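Local coordinates for tryptophan decarboxylase 1 (Oryza sativa subsp. japonica, PDB 6KHO), which decarboxylates L-tryptophan to tryptamine and 5-hydroxy-L-tryptophan to serotonin, with pyridoxal 5'-phosphate as its cofactor, at residues C267-T272 and A277-G282; I234-G237 and D241-L244; Q212-F217 and G271-N276; A102-T107 and A299-S304. All coordinates share one frame; numbering follows the deposited sequence.

Contact 1 (C267-T272 and A277-G282)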
loop_
_atom_site.group_PDB
_atom_site.type_symbol
_atom_site.label_atom_id
_atom_site.label_comp_id
_atom_site.label_asym_id
_atom_site.label_seq_id
_atom_site.Cartn_x
_atom_site.Cartn_y
_atom_site.Cartn_z
ATOM N N CYS A 267 8.448 -20.445 -5.809
ATOM C CA CYS A 267 7.791 -20.020 -4.574
ATOM C C CYS A 267 7.471 -21.239 -3.721
ATOM O O CYS A 267 6.739 -22.128 -4.158
ATOM C CB CYS A 267 6.512 -19.229 -4.859
ATOM S SG CYS A 267 5.781 -18.470 -3.348
ATOM N N ALA A 268 8.024 -21.286 -2.516
ATOM C CA ALA A 268 7.671 -22.287 -1.519
ATOM C C ALA A 268 6.803 -21.633 -0.454
ATOM O O ALA A 268 7.071 -20.499 -0.045
ATOM C CB ALA A 268 8.917 -22.887 -0.866
ATOM N N THR A 269 5.760 -22.331 -0.008
ATOM C CA THR A 269 4.837 -21.781 0.980
ATOM C C THR A 269 4.915 -22.572 2.278
ATOM O O THR A 269 4.817 -23.806 2.267
ATOM C CB THR A 269 3.393 -21.780 0.461
ATOM O OG1 THR A 269 3.313 -20.987 -0.724
ATOM C CG2 THR A 269 2.430 -21.178 1.521
ATOM N N VAL A 270 5.079 -21.860 3.391
ATOM C CA VAL A 270 4.971 -22.437 4.726
ATOM C C VAL A 270 3.637 -21.969 5.301
ATOM O O VAL A 270 3.501 -20.818 5.740
ATOM C CB VAL A 270 6.148 -22.042 5.623
ATOM C CG1 VAL A 270 5.953 -22.605 7.032
ATOM C CG2 VAL A 270 7.454 -22.544 5.019
ATOM N N GLY A 271 2.643 -22.862 5.306
ATOM C CA GLY A 271 1.317 -22.518 5.790
ATOM C C GLY A 271 0.378 -22.076 4.680
ATOM O O GLY A 271 -0.037 -20.913 4.626
ATOM N N THR A 272 0.012 -22.995 3.795
ATOM C CA THR A 272 -0.811 -22.616 2.654
ATOM C C THR A 272 -2.193 -22.161 3.114
ATOM O O THR A 272 -2.675 -22.528 4.184
ATOM C CB THR A 272 -0.984 -23.782 1.676
ATOM O OG1 THR A 272 -1.655 -24.855 2.343
ATOM C CG2 THR A 272 0.366 -24.261 1.120
ATOM N N ALA A 277 -0.793 -26.539 4.432
ATOM C CA ALA A 277 0.313 -27.392 4.031
ATOM C C ALA A 277 1.628 -26.621 4.174
ATOM O O ALA A 277 1.654 -25.386 4.174
ATOM C CB ALA A 277 0.121 -27.880 2.593
ATOM N N VAL A 278 2.730 -27.362 4.299
ATOM C CA VAL A 278 4.051 -26.766 4.493
ATOM C C VAL A 278 5.018 -27.379 3.494
ATOM O O VAL A 278 5.271 -28.587 3.538
ATOM C CB VAL A 278 4.575 -26.967 5.922
ATOM C CG1 VAL A 278 6.030 -26.527 5.997
ATOM C CG2 VAL A 278 3.716 -26.181 6.933
ATOM N N ASP A 279 5.559 -26.551 2.602
ATOM C CA ASP A 279 6.556 -27.014 1.642
ATOM C C ASP A 279 7.899 -27.226 2.346
ATOM O O ASP A 279 8.249 -26.468 3.255
ATOM C CB ASP A 279 6.709 -25.998 0.496
ATOM C CG ASP A 279 5.442 -25.864 -0.369
ATOM O OD1 ASP A 279 4.547 -26.737 -0.281
ATOM O OD2 ASP A 279 5.344 -24.889 -1.158
ATOM N N PRO A 280 8.679 -28.258 1.952
ATOM C CA PRO A 280 9.979 -28.487 2.603
ATOM C C PRO A 280 11.035 -27.521 2.086
ATOM O O PRO A 280 11.571 -27.707 0.984
ATOM C CB PRO A 280 10.304 -29.939 2.228
ATOM C CG PRO A 280 9.648 -30.114 0.886
ATOM C CD PRO A 280 8.425 -29.226 0.865
ATOM N N VAL A 281 11.342 -26.491 2.883
ATOM C CA VAL A 281 12.054 -25.321 2.370
ATOM C C VAL A 281 13.458 -25.693 1.905
ATOM O O VAL A 281 13.881 -25.320 0.805
ATOM C CB VAL A 281 12.094 -24.207 3.435
ATOM C CG1 VAL A 281 13.006 -23.085 2.988
ATOM C CG2 VAL A 281 10.679 -23.682 3.728
ATOM N N GLY A 282 14.213 -26.400 2.752
ATOM C CA GLY A 282 15.571 -26.763 2.380
ATOM C C GLY A 282 15.628 -27.619 1.128
ATOM O O GLY A 282 16.434 -27.371 0.223
HETATM O O HOH W 1 5.335 -24.177 -3.869
#

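Contact 2 (I234-G237 and D241-L244)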
loop_
_atom_site.group_PDB
_atom_site.type_symbol
_atom_site.label_atom_id
_atom_site.label_comp_id
_atom_site.label_asym_id
_atom_site.label_seq_id
_atom_site.Cartn_x
_atom_site.Cartn_y
_atom_site.Cartn_z
ATOM N N ILE A 234 2.533 -26.812 -9.865
ATOM C CA ILE A 234 2.907 -28.217 -9.685
ATOM C C ILE A 234 1.841 -28.917 -8.845
ATOM O O ILE A 234 1.522 -28.442 -7.739
ATOM C CB ILE A 234 4.282 -28.324 -9.038
ATOM C CG1 ILE A 234 5.324 -27.704 -9.970
ATOM C CG2 ILE A 234 4.627 -29.779 -8.734
ATOM C CD1 ILE A 234 6.727 -27.884 -9.500
ATOM N N PRO A 235 1.283 -30.037 -9.324
ATOM C CA PRO A 235 0.273 -30.761 -8.539
ATOM C C PRO A 235 0.833 -31.304 -7.234
ATOM O O PRO A 235 1.989 -31.725 -7.153
ATOM C CB PRO A 235 -0.152 -31.904 -9.474
ATOM C CG PRO A 235 0.255 -31.456 -10.852
ATOM C CD PRO A 235 1.489 -30.633 -10.657
ATOM N N THR A 236 -0.012 -31.301 -6.204
ATOM C CA THR A 236 0.293 -31.901 -4.914
ATOM C C THR A 236 -0.816 -32.880 -4.553
ATOM O O THR A 236 -1.929 -32.815 -5.083
ATOM C CB THR A 236 0.423 -30.842 -3.804
ATOM O OG1 THR A 236 -0.878 -30.332 -3.482
ATOM C CG2 THR A 236 1.317 -29.689 -4.252
ATOM N N GLY A 237 -0.521 -33.781 -3.626
ATOM C CA GLY A 237 -1.524 -34.751 -3.243
ATOM C C GLY A 237 -1.403 -35.120 -1.785
ATOM O O GLY A 237 -0.503 -34.666 -1.073
ATOM N N ASP A 241 0.727 -34.524 2.357
ATOM C CA ASP A 241 -0.183 -33.598 3.028
ATOM C C ASP A 241 -0.292 -32.292 2.249
ATOM O O ASP A 241 -0.365 -31.198 2.817
ATOM C CB ASP A 241 0.242 -33.362 4.475
ATOM C CG ASP A 241 0.028 -34.593 5.345
ATOM O OD1 ASP A 241 -0.984 -35.302 5.131
ATOM O OD2 ASP A 241 0.868 -34.856 6.230
ATOM N N TYR A 242 -0.292 -32.419 0.926
ATOM C CA TYR A 242 -0.446 -31.334 -0.032
ATOM C C TYR A 242 0.714 -30.337 -0.003
ATOM O O TYR A 242 0.601 -29.257 -0.586
ATOM C CB TYR A 242 -1.803 -30.644 0.161
ATOM C CG TYR A 242 -2.932 -31.641 -0.060
ATOM C CD1 TYR A 242 -3.407 -31.901 -1.344
ATOM C CD2 TYR A 242 -3.475 -32.365 1.002
ATOM C CE1 TYR A 242 -4.420 -32.832 -1.569
ATOM C CE2 TYR A 242 -4.494 -33.303 0.788
ATOM C CZ TYR A 242 -4.959 -33.529 -0.504
ATOM O OH TYR A 242 -5.959 -34.446 -0.743
ATOM N N GLY A 243 1.844 -30.690 0.629
ATOM C CA GLY A 243 3.068 -29.934 0.440
ATOM C C GLY A 243 3.759 -30.267 -0.878
ATOM O O GLY A 243 3.535 -31.316 -1.488
ATOM N N LEU A 244 4.613 -29.349 -1.332
ATOM C CA LEU A 244 5.328 -29.555 -2.588
ATOM C C LEU A 244 6.297 -30.731 -2.478
ATOM O O LEU A 244 7.114 -30.799 -1.552
ATOM C CB LEU A 244 6.081 -28.288 -2.988
ATOM C CG LEU A 244 6.856 -28.344 -4.307
ATOM C CD1 LEU A 244 5.933 -28.634 -5.491
ATOM C CD2 LEU A 244 7.592 -27.029 -4.522
#

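Contact 3 (Q212-F217 and G271-N276). With PLP (pyridoxal-5'-phosphate), chain C.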
loop_
_atom_site.group_PDB
_atom_site.type_symbol
_atom_site.label_atom_id
_atom_site.label_comp_id
_atom_site.label_asym_id
_atom_site.label_seq_id
_atom_site.Cartn_x
_atom_site.Cartn_y
_atom_site.Cartn_z
ATOM N N GLN A 212 -0.978 -25.443 -4.313
ATOM C CA GLN A 212 -1.556 -24.860 -3.103
ATOM C C GLN A 212 -1.124 -23.410 -2.886
ATOM O O GLN A 212 -1.619 -22.757 -1.960
ATOM C CB GLN A 212 -1.167 -25.692 -1.874
ATOM C CG GLN A 212 -1.669 -27.138 -1.904
ATOM C CD GLN A 212 -3.151 -27.214 -2.183
ATOM O OE1 GLN A 212 -3.972 -26.757 -1.380
ATOM N NE2 GLN A 212 -3.511 -27.773 -3.334
ATOM N N THR A 213 -0.214 -22.898 -3.706
ATOM C CA THR A 213 0.262 -21.533 -3.539
ATOM C C THR A 213 -0.878 -20.551 -3.776
ATOM O O THR A 213 -1.732 -20.765 -4.640
ATOM C CB THR A 213 1.427 -21.264 -4.496
ATOM O OG1 THR A 213 2.494 -22.171 -4.195
ATOM C CG2 THR A 213 1.944 -19.829 -4.359
ATOM N N HIS A 214 -0.899 -19.481 -2.980
ATOM C CA HIS A 214 -1.950 -18.479 -3.085
ATOM C C HIS A 214 -2.053 -17.943 -4.504
ATOM O O HIS A 214 -1.039 -17.734 -5.182
ATOM C CB HIS A 214 -1.677 -17.336 -2.110
ATOM C CG HIS A 214 -2.892 -16.535 -1.765
ATOM N ND1 HIS A 214 -3.387 -15.545 -2.586
ATOM C CD2 HIS A 214 -3.713 -16.580 -0.691
ATOM C CE1 HIS A 214 -4.456 -15.007 -2.026
ATOM N NE2 HIS A 214 -4.675 -15.616 -0.876
ATOM N N SER A 215 -3.296 -17.732 -4.954
ATOM C CA SER A 215 -3.540 -17.286 -6.323
ATOM C C SER A 215 -2.810 -15.992 -6.654
ATOM O O SER A 215 -2.503 -15.749 -7.826
ATOM C CB SER A 215 -5.039 -17.099 -6.558
ATOM O OG SER A 215 -5.591 -16.198 -5.615
ATOM N N THR A 216 -2.506 -15.174 -5.647
ATOM C CA THR A 216 -1.830 -13.906 -5.888
ATOM C C THR A 216 -0.406 -14.071 -6.417
ATOM O O THR A 216 0.109 -13.144 -7.051
ATOM C CB THR A 216 -1.830 -13.068 -4.608
ATOM O OG1 THR A 216 -1.660 -11.687 -4.952
ATOM C CG2 THR A 216 -0.733 -13.507 -3.632
ATOM N N PHE A 217 0.245 -15.214 -6.175
ATOM C CA PHE A 217 1.566 -15.446 -6.768
ATOM C C PHE A 217 1.481 -15.500 -8.282
ATOM O O PHE A 217 2.278 -14.871 -8.991
ATOM C CB PHE A 217 2.181 -16.746 -6.258
ATOM C CG PHE A 217 3.430 -17.145 -7.008
ATOM C CD1 PHE A 217 4.589 -16.385 -6.897
ATOM C CD2 PHE A 217 3.442 -18.250 -7.830
ATOM C CE1 PHE A 217 5.739 -16.730 -7.591
ATOM C CE2 PHE A 217 4.605 -18.610 -8.540
ATOM C CZ PHE A 217 5.752 -17.847 -8.412
ATOM N N GLY A 271 2.643 -22.862 5.306
ATOM C CA GLY A 271 1.317 -22.518 5.790
ATOM C C GLY A 271 0.378 -22.076 4.680
ATOM O O GLY A 271 -0.037 -20.913 4.626
ATOM N N THR A 272 0.012 -22.995 3.795
ATOM C CA THR A 272 -0.811 -22.616 2.654
ATOM C C THR A 272 -2.193 -22.161 3.114
ATOM O O THR A 272 -2.675 -22.528 4.184
ATOM C CB THR A 272 -0.984 -23.782 1.676
ATOM O OG1 THR A 272 -1.655 -24.855 2.343
ATOM C CG2 THR A 272 0.366 -24.261 1.120
ATOM N N THR A 273 -2.847 -21.377 2.254
ATOM C CA THR A 273 -4.121 -20.764 2.616
ATOM C C THR A 273 -5.223 -21.805 2.776
ATOM O O THR A 273 -6.045 -21.714 3.695
ATOM C CB THR A 273 -4.514 -19.735 1.557
ATOM O OG1 THR A 273 -3.507 -18.714 1.484
ATOM C CG2 THR A 273 -5.839 -19.089 1.912
ATOM N N SER A 274 -5.260 -22.799 1.889
ATOM C CA SER A 274 -6.354 -23.765 1.911
ATOM C C SER A 274 -6.301 -24.640 3.158
ATOM O O SER A 274 -7.244 -24.664 3.954
ATOM C CB SER A 274 -6.323 -24.628 0.647
ATOM O OG SER A 274 -7.348 -25.604 0.707
ATOM N N SER A 275 -5.195 -25.366 3.353
ATOM C CA SER A 275 -5.144 -26.391 4.385
ATOM C C SER A 275 -3.897 -26.317 5.260
ATOM O O SER A 275 -3.618 -27.274 5.992
ATOM C CB SER A 275 -5.252 -27.784 3.742
ATOM O OG SER A 275 -4.062 -28.127 3.049
ATOM N N ASN A 276 -3.149 -25.211 5.218
ATOM C CA ASN A 276 -1.917 -25.063 6.000
ATOM C C ASN A 276 -0.919 -26.180 5.706
ATOM O O ASN A 276 -0.270 -26.710 6.607
ATOM C CB ASN A 276 -2.208 -24.989 7.496
ATOM C CG ASN A 276 -2.478 -23.574 7.965
ATOM O OD1 ASN A 276 -2.421 -22.624 7.174
ATOM N ND2 ASN A 276 -2.762 -23.422 9.252
HETATM N N1 PLP C . -0.110 -15.969 0.906
HETATM C C2 PLP C . -0.544 -16.642 2.030
HETATM C C2A PLP C . 0.034 -17.967 2.421
HETATM C C3 PLP C . -1.540 -16.090 2.820
HETATM O O3 PLP C . -1.966 -16.759 3.936
HETATM C C4 PLP C . -2.092 -14.857 2.492
HETATM C C4A PLP C . -2.873 -14.090 3.520
HETATM C C5 PLP C . -1.657 -14.181 1.361
HETATM C C6 PLP C . -0.663 -14.745 0.565
HETATM C C5A PLP C . -2.305 -12.850 1.041
HETATM O O4P PLP C . -1.615 -12.105 0.065
HETATM P P PLP C . -1.761 -10.488 -0.008
HETATM O O1P PLP C . -3.209 -10.084 0.022
HETATM O O2P PLP C . -1.084 -10.047 -1.282
HETATM O O3P PLP C . -1.094 -9.819 1.181
HETATM O O HOH W 2 -1.152 -20.684 -0.007
HETATM O O HOH W 3 -3.996 -22.837 -0.566
HETATM O O HOH W 4 -3.263 -26.524 1.185
#

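Contact 4 (A102-T107 and A299-S304). With PLP (pyridoxal-5'-phosphate), chain C.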
loop_
_atom_site.group_PDB
_atom_site.type_symbol
_atom_site.label_atom_id
_atom_site.label_comp_id
_atom_site.label_asym_id
_atom_site.label_seq_id
_atom_site.Cartn_x
_atom_site.Cartn_y
_atom_site.Cartn_z
ATOM N N ALA A 102 -13.350 -17.467 9.430
ATOM C CA ALA A 102 -13.022 -17.622 8.022
ATOM C C ALA A 102 -11.598 -17.148 7.704
ATOM O O ALA A 102 -10.970 -16.412 8.473
ATOM C CB ALA A 102 -14.036 -16.855 7.170
ATOM N N PHE A 103 -11.098 -17.592 6.546
ATOM C CA PHE A 103 -9.818 -17.144 5.970
ATOM C C PHE A 103 -8.723 -17.313 7.024
ATOM O O PHE A 103 -8.553 -18.423 7.547
ATOM C CB PHE A 103 -10.025 -15.735 5.427
ATOM C CG PHE A 103 -11.261 -15.605 4.572
ATOM C CD1 PHE A 103 -11.403 -16.375 3.427
ATOM C CD2 PHE A 103 -12.293 -14.750 4.927
ATOM C CE1 PHE A 103 -12.546 -16.285 2.646
ATOM C CE2 PHE A 103 -13.440 -14.650 4.146
ATOM C CZ PHE A 103 -13.564 -15.418 3.006
ATOM N N PHE A 104 -7.949 -16.276 7.341
ATOM C CA PHE A 104 -7.177 -16.237 8.575
ATOM C C PHE A 104 -7.558 -14.968 9.333
ATOM O O PHE A 104 -7.878 -13.957 8.713
ATOM C CB PHE A 104 -5.664 -16.254 8.324
ATOM C CG PHE A 104 -5.173 -17.511 7.659
ATOM C CD1 PHE A 104 -5.282 -18.745 8.296
ATOM C CD2 PHE A 104 -4.608 -17.461 6.396
ATOM C CE1 PHE A 104 -4.821 -19.897 7.681
ATOM C CE2 PHE A 104 -4.149 -18.621 5.772
ATOM C CZ PHE A 104 -4.268 -19.835 6.416
ATOM N N PRO A 105 -7.579 -14.999 10.662
ATOM C CA PRO A 105 -7.989 -13.802 11.404
ATOM C C PRO A 105 -7.034 -12.643 11.159
ATOM O O PRO A 105 -5.853 -12.831 10.859
ATOM C CB PRO A 105 -7.960 -14.261 12.867
ATOM C CG PRO A 105 -7.112 -15.447 12.886
ATOM C CD PRO A 105 -7.276 -16.125 11.555
ATOM N N SER A 106 -7.568 -11.427 11.245
ATOM C CA SER A 106 -6.745 -10.220 11.206
ATOM C C SER A 106 -6.520 -9.819 12.660
ATOM O O SER A 106 -7.255 -8.999 13.210
ATOM C CB SER A 106 -7.418 -9.122 10.388
ATOM O OG SER A 106 -8.747 -8.874 10.835
ATOM N N THR A 107 -5.511 -10.424 13.300
ATOM C CA THR A 107 -5.325 -10.202 14.728
ATOM C C THR A 107 -4.822 -8.782 14.969
ATOM O O THR A 107 -4.151 -8.184 14.124
ATOM C CB THR A 107 -4.372 -11.242 15.345
ATOM O OG1 THR A 107 -3.028 -11.101 14.835
ATOM C CG2 THR A 107 -4.874 -12.665 15.061
ATOM N N ALA A 299 5.495 -17.141 3.822
ATOM C CA ALA A 299 5.033 -17.580 5.135
ATOM C C ALA A 299 4.085 -16.555 5.738
ATOM O O ALA A 299 4.156 -16.246 6.925
ATOM C CB ALA A 299 6.201 -17.843 6.079
ATOM N N ALA A 300 3.177 -16.042 4.906
ATOM C CA ALA A 300 2.357 -14.885 5.260
ATOM C C ALA A 300 1.650 -15.065 6.594
ATOM O O ALA A 300 1.622 -14.147 7.423
ATOM C CB ALA A 300 1.329 -14.628 4.153
ATOM N N TYR A 301 1.066 -16.240 6.815
ATOM C CA TYR A 301 0.335 -16.549 8.041
ATOM C C TYR A 301 1.216 -17.245 9.070
ATOM O O TYR A 301 1.416 -16.740 10.177
ATOM C CB TYR A 301 -0.873 -17.433 7.701
ATOM C CG TYR A 301 -1.504 -18.137 8.885
ATOM C CD1 TYR A 301 -2.277 -17.432 9.818
ATOM C CD2 TYR A 301 -1.352 -19.505 9.054
ATOM C CE1 TYR A 301 -2.866 -18.085 10.892
ATOM C CE2 TYR A 301 -1.925 -20.161 10.120
ATOM C CZ TYR A 301 -2.687 -19.454 11.031
ATOM O OH TYR A 301 -3.254 -20.124 12.089
ATOM N N ALA A 302 1.757 -18.405 8.713
ATOM C CA ALA A 302 2.425 -19.249 9.690
ATOM C C ALA A 302 3.801 -18.735 10.095
ATOM O O ALA A 302 4.345 -19.217 11.086
ATOM C CB ALA A 302 2.538 -20.671 9.151
ATOM N N GLY A 303 4.380 -17.786 9.356
ATOM C CA GLY A 303 5.640 -17.202 9.784
ATOM C C GLY A 303 5.617 -16.706 11.219
ATOM O O GLY A 303 6.593 -16.873 11.957
ATOM N N SER A 304 4.503 -16.091 11.641
ATOM C CA SER A 304 4.419 -15.574 13.008
ATOM C C SER A 304 4.587 -16.670 14.050
ATOM O O SER A 304 5.142 -16.415 15.127
ATOM C CB SER A 304 3.087 -14.853 13.234
ATOM O OG SER A 304 2.986 -13.705 12.422
HETATM N N1 PLP C . -0.110 -15.969 0.906
HETATM C C2 PLP C . -0.544 -16.642 2.030
HETATM C C2A PLP C . 0.034 -17.967 2.421
HETATM C C3 PLP C . -1.540 -16.090 2.820
HETATM O O3 PLP C . -1.966 -16.759 3.936
HETATM C C4 PLP C . -2.092 -14.857 2.492
HETATM C C4A PLP C . -2.873 -14.090 3.520
HETATM C C5 PLP C . -1.657 -14.181 1.361
HETATM C C6 PLP C . -0.663 -14.745 0.565
HETATM C C5A PLP C . -2.305 -12.850 1.041
HETATM O O4P PLP C . -1.615 -12.105 0.065
HETATM P P PLP C . -1.761 -10.488 -0.008
HETATM O O1P PLP C . -3.209 -10.084 0.022
HETATM O O2P PLP C . -1.084 -10.047 -1.282
HETATM O O3P PLP C . -1.094 -9.819 1.181
#

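Contact 1 (C267-T272 and A277-G282)
V270 and V278 form a single antiparallel bridge, a non-hydrogen-bonded pair with CA atoms 4.4 Å apart, as the chain turns back on itself beyond strand 262-269. On one side of this pair D279 N bonds to T269 O (2.9 Å); on the other, A277 O is gripped by two donors, T272 N lying in its carbonyl plane on a lone pair and G271 N tilted out of it. The return bond that a regular ladder would draw from T269 N to a backbone oxygen goes to a side chain instead: D279 OD2 takes it at 2.8 Å, almost straight (175°), with the donor above the carboxylate plane. A bound water donates to the same OD2 and to C267 O, while OD1 accepts from L244 N. Replacing D279 by an alanine would probably leave the N-H groups of T269 and L244 without this acceptor and the water with one anchor fewer. T272 turns its hydroxyl between backbone N and carbonyl carbon (chi1 62°), which brings OG1 to within 2.8 Å of A277 N, whose bond it accepts. V270 also packs on V281, CG2 to CG2 at 3.7 Å with the two side chains crossing at about a right angle, and V270 CG1 lies 4.1 Å from V278 CG1. This is the strand-to-helix turn of a beta-alpha-beta unit (262-269, 281-289, 294-298), with G271 lining the cofactor pocket at the C-terminal end of its first strand.

Contact 2 (I234-G237 and D241-L244)
Y242 reaches back across G237, the two short segments running nearly antiparallel (165° between their end-to-end directions). Its backbone N bonds to G237 O at 3.0 Å, a bent bond in which the donor sits 44° above the carbonyl plane. The side chain leaves beside this same N-H (chi1 -61°), and that choice lays the ring against the G237 backbone. CB starts 3.8 Å from T236 OG1, and CG lies near G237 O. From there the CD1-CE1 side of the ring passes over G237 C: CD1 has T236 OG1 near the ring plane at 3.7 Å and G237 C over the face, CE1 stays 3.8 Å from G237 C, and CZ is 4.1 Å from G237 C. G237 C thus lies toward the rim of one face rather than over its middle, and Q212 and V429 also touch this side chain. T236 OG1 is hydrogen-bonded to D211 OD1 and also lies 3.4 Å from Y242 O, while its CG2 rests on the Y242 and G243 carbonyls. At the buried end the contact becomes purely apolar, I234 CG2 meeting L244 CD1 at 3.7 Å, with L249 and A210 close by. A reversal of this kind, without regular strands, makes up the connection from edge strand 231-234 to helix 246-258, the first half of a beta-alpha-beta crossover that passes strand 205-210 and returns to the sheet as strand 262-269.

Contact 3 (Q212-F217 and G271-N276)
Q212 is joined to the T272-S275 turn mainly through water. Its carbonyl O accepts from two waters at once, and these in turn accept from T273 N (2.9 Å) and S274 N (2.8 Å). A third water donates to Q212 OE1 and also bonds to T272 OG1 and S275 OG. The glutamine chain is bent at its second torsion (chi2 -52°), which folds OE1 back to within 3.8 Å of S274 CB, while its CB packs on T272 CG2. S274 OG itself is bonded to T476. Two residues on, H214, which also binds serotonin, lies over the pyridine ring of PLP, the place of the histidine that covers the cofactor in group II decarboxylases of fold type I; C6 of the cofactor is 3.6 Å from the imidazole plane, toward the rim of that ring. The capping bond of helix 215-223, from T216 N to H214 ND1 in the ring plane (3.2 Å), sets the ring's rotation; T273 OG1 also lies at its edge, 3.1 Å from H214 CD2. That same OG1 is 3.5 Å from PLP O3, placing T273 beside both the histidine and the phenolic oxygen of the cofactor. V380 of the second subunit packs on H214 and T216.

Contact 4 (A102-T107 and A299-S304)
F104 and Y301 are brought together by two irregular loops whose backbones stay apart, CA to CA 7.5 Å at these residues; the 102-107 segment has no regular structure, whereas 300-304 has helical backbone angles without the regular bonds, and within 299-304 the firm backbone bond is G303 N to A299 O. The side chains alone span the distance. Their rings form an offset face-to-face stack, centroids 3.9 Å apart and planes within 10° of each other. F104 CD1 lies over the centre of the tyrosine ring, 3.5 Å above its plane, and Y301 CG over the centre of the phenylalanine ring. With CG anti to the backbone N (chi1 164°), the tyrosine ring is carried against F104. Y301 CB makes a CH-pi contact over the same F104 face, 4.1 Å from the ring centroid. At the far end of the tyrosine, OH bonds to A434 N, which anchors the ring, and W331 stacks with it as well. F104 has a second partner in R485, through a cation-pi interaction, and its CE2 reaches within 3.4 Å of PLP O3. A300 CB, one residue before the tyrosine, presses on the cofactor ring 3.5 Å from PLP C2, on the face opposite H214. The loss of the ring to a leucine at F104 is likely to cost Y301 its stacking partner, deprive R485 of its aromatic surface and open a gap beside PLP O3. The aromatic pair thus forms a wall of the active-site pocket, where F104 contributes to serotonin binding next to the pyridoxal ring.

How the contacts relate
Contacts 1 and 4 are buried, contact 2 is partly so, and contact 3 is a surface contact bridged by waters. Contacts 1 and 3 share G271 and T272, one holding this turn by direct backbone and hydroxyl bonds, the other through bridging waters. Contact 2, farther from the chain centre, combines one backbone bond with mixed packing, of a ring over a peptide and of apolar tips; contacts 1 and 2 touch through D279 and L244. Contacts 3 and 4 both touch PLP and the second subunit, but contact 4 is aromatic where contact 3 is largely water-bridged and polar. Contacts 2 and 4 do not touch, their nearest atoms being about 13 Å apart.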